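Local coordinates for putative branched-chain amino acid transport system substrate-binding protein (Rhodopseudomonas palustris, PDB 3TX6) that probably binds p-coumaric acid and related aromatic acids in the periplasm for uptake by an ABC transporter, at residues T59-F64 with V83-V88; V72-S77 with F288-V293; L150-L155 with L164-E169. One frame throughout, in Å; residues are numbered along the deposited sequence. Where two conformers were deposited one is given.

The chain starts in the first lobe. Contact 1 joins helix 54-67 to helix 79-92 and closes a short loop around strand 72-75. That strand starts contact 2, so contacts 1 and 2 cross along the sequence. They also touch in space: Ile-73 packs against Ala-61, Phe-64 and Val-85. The chain then enters the other lobe, where contact 3 closes a small loop between helix 146-161 and strand 165-172. Contact 3 is nested inside the long loop of contact 2, which closes only when helix 282-304 returns to the first lobe. The centres of contacts 2 and 3 lie about 30 Å apart, on opposite sides of the centre of the chain.

Contact 1: residues T59-F64 with V83-V88; sequences TNARRF and VAVSNV
Ala-61 points its CB at segment 83-88 of helix 79-92 and meets two valines there. Val-88 covers it most fully: Ala-61 CB lies 3.8 Å from Val-88 CG1, with Val-88 CB and CG2 also close. Val-85 is the second neighbour, its CG1 4.2 Å from Ala-61 CB. The small alanine lets the backbones come close, and the CA atoms of Ala-61 and Val-85 are 5.7 Å apart. The axes of the two short segments approach to 8.8 Å and run roughly alongside, at 33° between their directions. These are neighbouring helices on one face of the first-lobe sheet of a periplasmic binding protein. One leads into strand 72-75 and the other leads out of it, and Ile-73 of that strand packs against both. Next along the chain is Arg-62. Arg-62 N is 3.8 Å from Val-88 CG1; with CG1 anti to the backbone N of Val-88 (chi1 174°), this methyl is turned to the first helix. The arginine chain bends at chi2 and chi3 and carries its guanidinium to the second helix. There Arg-62 NH2 passes Val-88 CG1 obliquely at 4.0 Å and forms a salt bridge with Glu-91, three residues further on.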
loop_
_atom_site.group_PDB
_atom_site.type_symbol
_atom_site.label_atom_id
_atom_site.label_comp_id
_atom_site.label_asym_id
_atom_site.label_seq_id
_atom_site.Cartn_x
_atom_site.Cartn_y
_atom_site.Cartn_z
ATOM N N THR A 59 -0.857 -11.850 17.093
ATOM C CA THR A 59 -1.862 -12.736 17.636
ATOM C C THR A 59 -2.864 -13.151 16.566
ATOM O O THR A 59 -3.202 -14.339 16.463
ATOM C CB THR A 59 -2.584 -12.070 18.810
ATOM O OG1 THR A 59 -1.664 -11.914 19.888
ATOM C CG2 THR A 59 -3.815 -12.876 19.257
ATOM N N ASN A 60 -3.293 -12.207 15.747
ATOM C CA ASN A 60 -4.239 -12.519 14.677
ATOM C C ASN A 60 -3.641 -13.482 13.690
ATOM O O ASN A 60 -4.278 -14.479 13.320
ATOM C CB ASN A 60 -4.734 -11.260 13.964
ATOM C CG ASN A 60 -5.571 -10.363 14.872
ATOM O OD1 ASN A 60 -5.990 -10.760 15.967
ATOM N ND2 ASN A 60 -5.850 -9.151 14.411
ATOM N N ALA A 61 -2.429 -13.200 13.223
ATOM C CA ALA A 61 -1.770 -14.057 12.262
ATOM C C ALA A 61 -1.622 -15.490 12.801
ATOM O O ALA A 61 -1.837 -16.461 12.064
ATOM C CB ALA A 61 -0.387 -13.467 11.819
ATOM N N ARG A 62 -1.254 -15.620 14.072
ATOM C CA ARG A 62 -1.120 -16.909 14.677
ATOM C C ARG A 62 -2.454 -17.647 14.757
ATOM O O ARG A 62 -2.504 -18.836 14.476
ATOM C CB ARG A 62 -0.469 -16.770 16.056
ATOM C CG ARG A 62 -0.319 -18.076 16.812
ATOM C CD ARG A 62 0.383 -19.200 16.061
ATOM N NE ARG A 62 1.713 -18.800 15.670
ATOM C CZ ARG A 62 2.580 -19.567 15.001
ATOM N NH1 ARG A 62 2.216 -20.764 14.582
ATOM N NH2 ARG A 62 3.768 -19.078 14.648
ATOM N N ARG A 63 -3.531 -16.933 15.111
ATOM C CA ARG A 63 -4.852 -17.560 15.141
ATOM C C ARG A 63 -5.179 -18.123 13.765
ATOM O O ARG A 63 -5.698 -19.211 13.623
ATOM C CB ARG A 63 -5.954 -16.567 15.518
ATOM C CG ARG A 63 -5.995 -16.170 16.978
ATOM C CD ARG A 63 -7.135 -15.222 17.334
ATOM N NE ARG A 63 -8.389 -15.888 17.081
ATOM C CZ ARG A 63 -9.557 -15.308 16.889
ATOM N NH1 ARG A 63 -9.707 -14.014 16.945
ATOM N NH2 ARG A 63 -10.607 -16.085 16.652
ATOM N N PHE A 64 -4.835 -17.401 12.703
ATOM C CA PHE A 64 -5.124 -17.894 11.385
ATOM C C PHE A 64 -4.346 -19.166 11.077
ATOM O O PHE A 64 -4.868 -20.074 10.449
ATOM C CB PHE A 64 -4.791 -16.877 10.280
ATOM C CG PHE A 64 -5.475 -15.546 10.421
ATOM C CD1 PHE A 64 -6.774 -15.452 10.867
ATOM C CD2 PHE A 64 -4.829 -14.392 9.985
ATOM C CE1 PHE A 64 -7.408 -14.232 10.940
ATOM C CE2 PHE A 64 -5.439 -13.170 10.088
ATOM C CZ PHE A 64 -6.736 -13.088 10.540
ATOM N N VAL A 83 5.023 -6.110 9.339
ATOM C CA VAL A 83 6.254 -6.795 9.718
ATOM C C VAL A 83 5.954 -7.979 10.650
ATOM O O VAL A 83 6.461 -9.095 10.442
ATOM C CB VAL A 83 7.287 -5.823 10.304
ATOM C CG1 VAL A 83 8.449 -6.581 10.960
ATOM C CG2 VAL A 83 7.806 -4.849 9.206
ATOM N N ALA A 84 5.086 -7.751 11.620
ATOM C CA ALA A 84 4.663 -8.789 12.543
ATOM C C ALA A 84 4.004 -9.979 11.844
ATOM O O ALA A 84 4.302 -11.146 12.178
ATOM C CB ALA A 84 3.744 -8.227 13.626
ATOM N N VAL A 85 3.100 -9.709 10.908
ATOM C CA VAL A 85 2.458 -10.769 10.175
ATOM C C VAL A 85 3.486 -11.575 9.402
ATOM O O VAL A 85 3.429 -12.792 9.376
ATOM C CB VAL A 85 1.360 -10.220 9.249
ATOM C CG1 VAL A 85 0.766 -11.343 8.389
ATOM C CG2 VAL A 85 0.240 -9.522 10.060
ATOM N N SER A 86 4.440 -10.884 8.778
ATOM C CA SER A 86 5.498 -11.555 8.025
ATOM C C SER A 86 6.332 -12.471 8.900
ATOM O O SER A 86 6.655 -13.605 8.480
ATOM C CB SER A 86 6.396 -10.525 7.263
ATOM O OG SER A 86 7.357 -11.168 6.499
ATOM N N ASN A 87 6.640 -12.017 10.128
ATOM C CA ASN A 87 7.369 -12.834 11.092
ATOM C C ASN A 87 6.627 -14.142 11.351
ATOM O O ASN A 87 7.223 -15.216 11.304
ATOM C CB ASN A 87 7.579 -12.119 12.422
ATOM C CG ASN A 87 8.564 -10.969 12.320
ATOM O OD1 ASN A 87 9.382 -10.886 11.386
ATOM N ND2 ASN A 87 8.455 -10.035 13.265
ATOM N N VAL A 88 5.320 -14.043 11.562
ATOM C CA VAL A 88 4.507 -15.220 11.848
ATOM C C VAL A 88 4.440 -16.160 10.626
ATOM O O VAL A 88 4.615 -17.379 10.748
ATOM C CB VAL A 88 3.105 -14.837 12.337
ATOM C CG1 VAL A 88 2.217 -16.094 12.490
ATOM C CG2 VAL A 88 3.204 -14.086 13.666
#

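Contact 2: residues V72-S77 with F288-V293; sequences VIMGSS and FDAFKV
Ser-77 OG is gripped by Glu-27 OE1 and by the backbone N of Thr-15, at the end of a segment whose Met-74 reaches across to Ala-290 and Phe-291. Ser-77 also touches the bound 3-(4-hydroxy-phenyl)pyruvic acid, which is consistent with these bonds holding a residue of the ligand pocket in place. Its neighbour Ser-76 follows a cis peptide bond. Gly-75, just before it, has a phi of 137°, at which a CB would be pressed against the carbonyl O of Met-74. Strand 72-75 is an inner strand of the first-lobe sheet, between strands 8-14 and 96-98, in the alpha/beta fold of periplasmic binding proteins. Helix 282-304 packs against one face of that sheet after the chain has returned from the other lobe. The meeting with it is apolar and buried. Met-74 is a selenomethionine with two deposited conformers, and what follows holds for one of them. Its CG is anti to the carbonyl carbon (chi1 -52°), and the chain turns at its last torsion. This brings Met-74 CE to 3.7 Å from Ala-290 CB, while Met-74 SE is 3.9 Å from the same methyl. Met-74 SE also makes a Met-aromatic contact with Phe-291: it is 3.6 Å from Phe-291 CE1 and 4.6 Å from the ring centroid. The approach is oblique, 48° off the ring normal, and the two side chains cross at about a right angle. Ile-10 of strand 8-14 packs against both Met-74 and Phe-291.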
loop_
_atom_site.group_PDB
_atom_site.type_symbol
_atom_site.label_atom_id
_atom_site.label_comp_id
_atom_site.label_asym_id
_atom_site.label_seq_id
_atom_site.Cartn_x
_atom_site.Cartn_y
_atom_site.Cartn_z
ATOM N N VAL A 72 -3.503 -19.177 3.242
ATOM C CA VAL A 72 -2.898 -17.863 2.941
ATOM C C VAL A 72 -3.285 -16.894 4.037
ATOM O O VAL A 72 -4.431 -16.952 4.531
ATOM C CB VAL A 72 -3.426 -17.302 1.575
ATOM C CG1 VAL A 72 -2.798 -15.974 1.203
ATOM C CG2 VAL A 72 -3.192 -18.329 0.459
ATOM N N ILE A 73 -2.365 -15.994 4.385
ATOM C CA ILE A 73 -2.665 -14.899 5.296
ATOM C C ILE A 73 -2.348 -13.571 4.629
ATOM O O ILE A 73 -1.462 -13.482 3.769
ATOM C CB ILE A 73 -2.005 -15.088 6.680
ATOM C CG1 ILE A 73 -0.532 -15.016 6.661
ATOM C CG2 ILE A 73 -2.499 -16.357 7.319
ATOM C CD1 ILE A 73 0.091 -15.076 8.064
HETATM N N MSE A 74 -3.124 -12.554 4.987
HETATM C CA MSE A 74 -3.006 -11.235 4.390
HETATM C C MSE A 74 -2.998 -10.182 5.481
HETATM O O MSE A 74 -3.600 -10.328 6.529
HETATM C CB MSE A 74 -4.204 -10.908 3.485
HETATM C CG MSE A 74 -4.478 -11.984 2.455
HETATM SE SE MSE A 74 -5.991 -11.538 1.323
HETATM C CE MSE A 74 -5.916 -9.620 1.550
ATOM N N GLY A 75 -2.277 -9.102 5.221
ATOM C CA GLY A 75 -2.320 -7.936 6.081
ATOM C C GLY A 75 -0.934 -7.379 6.299
ATOM O O GLY A 75 0.052 -7.858 5.707
ATOM N N SER A 76 -0.792 -6.359 7.128
ATOM C CA SER A 76 -1.855 -5.583 7.733
ATOM C C SER A 76 -1.945 -4.278 6.904
ATOM O O SER A 76 -1.547 -4.252 5.765
ATOM C CB SER A 76 -1.525 -5.353 9.237
ATOM O OG SER A 76 -2.475 -4.515 9.892
ATOM N N SER A 77 -2.474 -3.207 7.514
ATOM C CA SER A 77 -2.763 -1.965 6.798
ATOM C C SER A 77 -1.593 -0.963 6.793
ATOM O O SER A 77 -1.540 -0.044 5.981
ATOM C CB SER A 77 -3.997 -1.281 7.413
ATOM O OG SER A 77 -5.142 -2.135 7.322
ATOM N N PHE A 288 -8.454 -6.217 -2.750
ATOM C CA PHE A 288 -9.031 -6.680 -4.007
ATOM C C PHE A 288 -7.973 -7.385 -4.869
ATOM O O PHE A 288 -8.207 -8.471 -5.399
ATOM C CB PHE A 288 -9.657 -5.500 -4.742
ATOM C CG PHE A 288 -10.326 -5.848 -6.026
ATOM C CD1 PHE A 288 -11.658 -6.250 -6.032
ATOM C CD2 PHE A 288 -9.677 -5.720 -7.230
ATOM C CE1 PHE A 288 -12.313 -6.523 -7.197
ATOM C CE2 PHE A 288 -10.352 -5.983 -8.414
ATOM C CZ PHE A 288 -11.657 -6.404 -8.388
ATOM N N ASP A 289 -6.819 -6.742 -5.013
ATOM C CA ASP A 289 -5.761 -7.276 -5.873
ATOM C C ASP A 289 -5.169 -8.564 -5.293
ATOM O O ASP A 289 -4.767 -9.441 -6.037
ATOM C CB ASP A 289 -4.669 -6.250 -6.044
ATOM C CG ASP A 289 -5.075 -5.093 -6.927
ATOM O OD1 ASP A 289 -6.177 -5.154 -7.514
ATOM O OD2 ASP A 289 -4.258 -4.162 -7.074
ATOM N N ALA A 290 -5.085 -8.663 -3.962
ATOM C CA ALA A 290 -4.584 -9.880 -3.354
ATOM C C ALA A 290 -5.425 -11.089 -3.814
ATOM O O ALA A 290 -4.898 -12.195 -4.079
ATOM C CB ALA A 290 -4.536 -9.787 -1.834
ATOM N N PHE A 291 -6.734 -10.902 -3.935
ATOM C CA PHE A 291 -7.614 -11.952 -4.454
ATOM C C PHE A 291 -7.442 -12.183 -5.935
ATOM O O PHE A 291 -7.595 -13.317 -6.374
ATOM C CB PHE A 291 -9.068 -11.708 -4.061
ATOM C CG PHE A 291 -9.362 -12.074 -2.608
ATOM C CD1 PHE A 291 -9.011 -11.209 -1.566
ATOM C CD2 PHE A 291 -9.973 -13.276 -2.299
ATOM C CE1 PHE A 291 -9.269 -11.556 -0.258
ATOM C CE2 PHE A 291 -10.249 -13.615 -0.988
ATOM C CZ PHE A 291 -9.915 -12.759 0.031
ATOM N N LYS A 292 -7.166 -11.138 -6.713
ATOM C CA LYS A 292 -6.815 -11.336 -8.122
ATOM C C LYS A 292 -5.562 -12.211 -8.208
ATOM O O LYS A 292 -5.490 -13.102 -9.058
ATOM C CB LYS A 292 -6.594 -10.003 -8.847
ATOM C CG LYS A 292 -7.853 -9.169 -9.072
ATOM C CD LYS A 292 -8.854 -9.898 -9.974
ATOM C CE LYS A 292 -10.000 -9.013 -10.416
ATOM N NZ LYS A 292 -10.988 -9.638 -11.365
ATOM N N VAL A 293 -4.582 -12.012 -7.308
ATOM C CA VAL A 293 -3.394 -12.893 -7.292
ATOM C C VAL A 293 -3.802 -14.334 -6.992
ATOM O O VAL A 293 -3.344 -15.278 -7.666
ATOM C CB VAL A 293 -2.291 -12.351 -6.341
ATOM C CG1 VAL A 293 -1.191 -13.391 -6.096
ATOM C CG2 VAL A 293 -1.756 -11.028 -6.844
#

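Contact 3: residues L150-L155 with L164-E169; sequences LWFNDL and LKIVAE
The ring of Phe-152 carries the carboxylate of Glu-169 on one face. The two planes are only 6° apart, and Glu-169 CD stands 3.5 Å above the ring, displaced toward its rim. Glu-169 CD is 3.5 Å from Phe-152 CZ. The methylene CG of Glu-169 adds a CH-pi contact, 3.9 Å from the centroid of the Phe-152 ring. Glu-169 OE2 forms a salt bridge with Arg-171, which probably offsets the cost of laying a negative group on an aromatic face. Ile-166 CD1 reaches the ring obliquely, 4.1 Å from Phe-152 CE1. The ring of Tyr-140 also meets that of Phe-152. This is packing within a beta-alpha-beta unit of the second lobe: strand 137-143, helix 146-161 and the edge strand 165-172. The helix and edge-strand segments run at 131° to each other, with axes 10.9 Å apart. Phe-152 holds its CG anti to the backbone N (chi1 -176°), which swings the ring out toward the strand. A serine here would probably strip the Glu-169 chain of the surface it lies on, set it freer to turn, and open a gap beside Ile-166. One turn along the helix, Leu-155 takes the other part of the strand. Leu-155 CG is 4.0 Å from Ile-166 CD1, and Leu-155 CD1 is 4.2 Å from Leu-164 CD1, where the two leucines cross at about a right angle.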
loop_
_atom_site.group_PDB
_atom_site.type_symbol
_atom_site.label_atom_id
_atom_site.label_comp_id
_atom_site.label_asym_id
_atom_site.label_seq_id
_atom_site.Cartn_x
_atom_site.Cartn_y
_atom_site.Cartn_z
ATOM N N LEU A 150 12.144 3.987 5.410
ATOM C CA LEU A 150 12.241 3.526 4.016
ATOM C C LEU A 150 12.159 4.747 3.076
ATOM O O LEU A 150 12.895 4.856 2.101
ATOM C CB LEU A 150 11.123 2.589 3.636
ATOM C CG LEU A 150 11.176 1.170 4.155
ATOM C CD1 LEU A 150 9.793 0.514 4.062
ATOM C CD2 LEU A 150 12.225 0.399 3.364
ATOM N N TRP A 151 11.277 5.676 3.384
ATOM C CA TRP A 151 11.072 6.863 2.514
ATOM C C TRP A 151 12.222 7.811 2.571
ATOM O O TRP A 151 12.710 8.284 1.526
ATOM C CB TRP A 151 9.771 7.546 2.885
ATOM C CG TRP A 151 8.628 7.018 2.049
ATOM C CD1 TRP A 151 7.552 6.228 2.438
ATOM C CD2 TRP A 151 8.443 7.295 0.651
ATOM N NE1 TRP A 151 6.739 5.989 1.378
ATOM C CE2 TRP A 151 7.260 6.589 0.239
ATOM C CE3 TRP A 151 9.169 8.018 -0.301
ATOM C CZ2 TRP A 151 6.770 6.678 -1.056
ATOM C CZ3 TRP A 151 8.659 8.086 -1.584
ATOM C CH2 TRP A 151 7.500 7.422 -1.957
ATOM N N PHE A 152 12.689 8.091 3.782
ATOM C CA PHE A 152 13.881 8.936 3.899
ATOM C C PHE A 152 15.084 8.321 3.209
ATOM O O PHE A 152 15.790 9.023 2.506
ATOM C CB PHE A 152 14.236 9.304 5.333
ATOM C CG PHE A 152 15.401 10.235 5.421
ATOM C CD1 PHE A 152 15.305 11.538 4.932
ATOM C CD2 PHE A 152 16.589 9.814 5.969
ATOM C CE1 PHE A 152 16.385 12.391 4.982
ATOM C CE2 PHE A 152 17.668 10.669 6.039
ATOM C CZ PHE A 152 17.562 11.957 5.551
ATOM N N ASN A 153 15.334 7.041 3.424
ATOM C CA ASN A 153 16.486 6.421 2.820
ATOM C C ASN A 153 16.433 6.485 1.297
ATOM O O ASN A 153 17.472 6.666 0.632
ATOM C CB ASN A 153 16.615 4.978 3.263
ATOM C CG ASN A 153 16.961 4.835 4.717
ATOM O OD1 ASN A 153 17.364 5.793 5.381
ATOM N ND2 ASN A 153 16.839 3.606 5.211
ATOM N N ASP A 154 15.233 6.346 0.756
ATOM C CA ASP A 154 15.044 6.423 -0.682
ATOM C C ASP A 154 15.305 7.859 -1.187
ATOM O O ASP A 154 15.930 8.049 -2.253
ATOM C CB ASP A 154 13.625 5.955 -1.071
ATOM C CG ASP A 154 13.399 5.966 -2.576
ATOM O OD1 ASP A 154 14.013 5.108 -3.237
ATOM O OD2 ASP A 154 12.650 6.858 -3.098
ATOM N N LEU A 155 14.840 8.867 -0.446
ATOM C CA LEU A 155 15.105 10.256 -0.831
ATOM C C LEU A 155 16.616 10.513 -0.869
ATOM O O LEU A 155 17.128 11.169 -1.776
ATOM C CB LEU A 155 14.432 11.223 0.142
ATOM C CG LEU A 155 14.577 12.724 -0.066
ATOM C CD1 LEU A 155 13.992 13.210 -1.375
ATOM C CD2 LEU A 155 13.976 13.505 1.121
ATOM N N LEU A 164 18.817 16.147 -6.219
ATOM C CA LEU A 164 18.148 16.771 -5.089
ATOM C C LEU A 164 19.170 16.906 -3.957
ATOM O O LEU A 164 19.992 16.024 -3.726
ATOM C CB LEU A 164 16.927 15.932 -4.659
ATOM C CG LEU A 164 15.806 15.756 -5.671
ATOM C CD1 LEU A 164 14.855 14.667 -5.182
ATOM C CD2 LEU A 164 15.047 17.086 -5.858
ATOM N N LYS A 165 19.135 18.040 -3.266
ATOM C CA LYS A 165 19.950 18.267 -2.071
ATOM C C LYS A 165 19.014 18.312 -0.880
ATOM O O LYS A 165 18.111 19.146 -0.829
ATOM C CB LYS A 165 20.718 19.595 -2.164
ATOM C CG LYS A 165 21.715 19.839 -1.022
ATOM C CD LYS A 165 22.371 21.227 -1.107
ATOM C CE LYS A 165 23.228 21.555 0.121
ATOM N NZ LYS A 165 23.211 23.013 0.416
ATOM N N ILE A 166 19.230 17.414 0.074
ATOM C CA ILE A 166 18.415 17.392 1.282
ATOM C C ILE A 166 18.934 18.416 2.274
ATOM O O ILE A 166 20.080 18.330 2.722
ATOM C CB ILE A 166 18.426 16.025 1.950
ATOM C CG1 ILE A 166 17.850 14.968 1.004
ATOM C CG2 ILE A 166 17.603 16.063 3.232
ATOM C CD1 ILE A 166 18.113 13.560 1.505
ATOM N N VAL A 167 18.099 19.403 2.576
ATOM C CA VAL A 167 18.499 20.502 3.454
ATOM C C VAL A 167 17.854 20.471 4.826
ATOM O O VAL A 167 18.166 21.297 5.702
ATOM C CB VAL A 167 18.281 21.878 2.773
ATOM C CG1 VAL A 167 19.081 21.936 1.479
ATOM C CG2 VAL A 167 16.788 22.165 2.527
ATOM N N ALA A 168 16.977 19.492 5.037
ATOM C CA ALA A 168 16.303 19.362 6.293
ATOM C C ALA A 168 15.616 18.004 6.379
ATOM O O ALA A 168 14.974 17.552 5.401
ATOM C CB ALA A 168 15.269 20.495 6.477
ATOM N N GLU A 169 15.692 17.409 7.572
ATOM C CA GLU A 169 15.059 16.125 7.866
ATOM C C GLU A 169 14.417 16.193 9.240
ATOM O O GLU A 169 15.125 16.375 10.236
ATOM C CB GLU A 169 16.068 14.983 7.862
ATOM C CG GLU A 169 15.417 13.629 8.187
ATOM C CD GLU A 169 16.369 12.587 8.795
ATOM O OE1 GLU A 169 17.568 12.879 8.967
ATOM O OE2 GLU A 169 15.894 11.476 9.137
#